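Local coordinates for protein HTH-type transcriptional regulator KdgR (Escherichia coli, PDB 1YSP) that represses transcription of genes for the transport and catabolism of 2-keto-3-deoxygluconate, the piece here being its C-terminal IclR-type domain, at residues D74-K77 with Q78-G82. Residues are numbered along the deposited sequence; the frame is centred on the assembly and turned at random.
Sequences DEVK and QILEG
V76 and L80, one turn apart on the short alpha-helix 73-80 of the IclR C-terminal domain, run alongside each other on one face of the helix, with V76 CG1 3.8 Å from L80 CD1. L99 and L100 of helix 96-109 pack against this pair, while L68 of helix 62-69 touches both L80 and I79, and L58 also meets I79. Three successive i to i+4 backbone bonds satisfy the carbonyls of D74, E75 and V76. Q78 N donates to D74 O at 3.0 Å. I79 N gives E75 O the straightest of the three bonds, with an N-H...O angle of 173°. L80 N reaches V76 O at 2.9 Å. Further along, E81 N bonds to Q78 O, an i to i+3 step, at 3.2 Å. A chi1 of -65° sets CG1 of I79 beside its own backbone N and lays it 3.2 Å from E75 O, with CD1 continuing past the same carbonyl. Replacing I79 by alanine keeps the backbone bond but would probably open a gap beside L58 and L68. The E75 amide makes a weak bond to OD2 of D72, and the E75 side chain slants across that of I79, its OE2, in a weak, long ion pair with R71, lying 4.0 Å from I79 CD1.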
loop_
_atom_site.group_PDB
_atom_site.type_symbol
_atom_site.label_atom_id
_atom_site.label_comp_id
_atom_site.label_asym_id
_atom_site.label_seq_id
_atom_site.Cartn_x
_atom_site.Cartn_y
_atom_site.Cartn_z
ATOM N N ASP A 74 9.629 3.129 16.789
ATOM C CA ASP A 74 9.673 4.419 17.475
ATOM C C ASP A 74 9.446 5.571 16.517
ATOM O O ASP A 74 8.710 6.499 16.848
ATOM C CB ASP A 74 10.949 4.590 18.322
ATOM C CG ASP A 74 10.673 4.395 19.812
ATOM O OD1 ASP A 74 10.468 5.410 20.519
ATOM O OD2 ASP A 74 10.609 3.241 20.278
ATOM N N GLU A 75 10.044 5.488 15.332
ATOM C CA GLU A 75 9.656 6.313 14.198
ATOM C C GLU A 75 8.143 6.210 13.882
ATOM O O GLU A 75 7.509 7.226 13.658
ATOM C CB GLU A 75 10.451 5.910 12.967
ATOM C CG GLU A 75 11.653 6.783 12.648
ATOM C CD GLU A 75 11.821 6.933 11.154
ATOM O OE1 GLU A 75 12.969 6.838 10.636
ATOM O OE2 GLU A 75 10.771 7.119 10.496
ATOM N N VAL A 76 7.592 4.989 13.897
ATOM C CA VAL A 76 6.140 4.754 13.689
ATOM C C VAL A 76 5.318 5.521 14.722
ATOM O O VAL A 76 4.489 6.341 14.358
ATOM C CB VAL A 76 5.754 3.231 13.689
ATOM C CG1 VAL A 76 4.216 3.044 13.783
ATOM C CG2 VAL A 76 6.310 2.503 12.440
ATOM N N LYS A 77 5.548 5.254 16.016
ATOM C CA LYS A 77 4.752 5.923 17.047
ATOM C C LYS A 77 4.910 7.464 16.929
ATOM O O LYS A 77 3.947 8.196 17.116
ATOM C CB LYS A 77 5.058 5.355 18.447
ATOM C CG LYS A 77 4.290 4.044 18.779
ATOM C CD LYS A 77 4.579 3.545 20.222
ATOM C CE LYS A 77 4.393 4.695 21.242
ATOM N NZ LYS A 77 4.557 4.329 22.696
ATOM N N GLN A 78 6.097 7.927 16.552
ATOM C CA GLN A 78 6.357 9.357 16.226
ATOM C C GLN A 78 5.491 9.899 15.078
ATOM O O GLN A 78 4.790 10.914 15.232
ATOM C CB GLN A 78 7.852 9.575 15.928
ATOM C CG GLN A 78 8.208 10.966 15.371
ATOM C CD GLN A 78 9.730 11.212 15.180
ATOM O OE1 GLN A 78 10.480 10.354 14.664
ATOM N NE2 GLN A 78 10.177 12.418 15.568
ATOM N N ILE A 79 5.547 9.231 13.925
ATOM C CA ILE A 79 4.698 9.595 12.779
ATOM C C ILE A 79 3.207 9.656 13.207
ATOM O O ILE A 79 2.491 10.603 12.902
ATOM C CB ILE A 79 4.885 8.588 11.618
ATOM C CG1 ILE A 79 6.319 8.639 11.056
ATOM C CG2 ILE A 79 3.870 8.859 10.509
ATOM C CD1 ILE A 79 6.762 7.339 10.341
ATOM N N LEU A 80 2.743 8.647 13.945
ATOM C CA LEU A 80 1.317 8.552 14.274
ATOM C C LEU A 80 0.850 9.457 15.427
ATOM O O LEU A 80 -0.359 9.622 15.662
ATOM C CB LEU A 80 0.952 7.104 14.577
ATOM C CG LEU A 80 1.132 6.141 13.403
ATOM C CD1 LEU A 80 0.832 4.751 13.947
ATOM C CD2 LEU A 80 0.228 6.546 12.268
ATOM N N GLU A 81 1.802 10.092 16.104
ATOM C CA GLU A 81 1.462 10.993 17.236
ATOM C C GLU A 81 0.428 12.057 16.921
ATOM O O GLU A 81 -0.484 12.302 17.714
ATOM C CB GLU A 81 2.738 11.671 17.754
ATOM C CG GLU A 81 3.363 10.912 18.868
ATOM C CD GLU A 81 2.688 11.198 20.194
ATOM O OE1 GLU A 81 3.203 12.071 20.941
ATOM O OE2 GLU A 81 1.644 10.567 20.487
ATOM N N GLY A 82 0.573 12.677 15.754
ATOM C CA GLY A 82 -0.284 13.781 15.346
ATOM C C GLY A 82 -1.657 13.390 14.798
ATOM O O GLY A 82 -2.590 14.210 14.812
#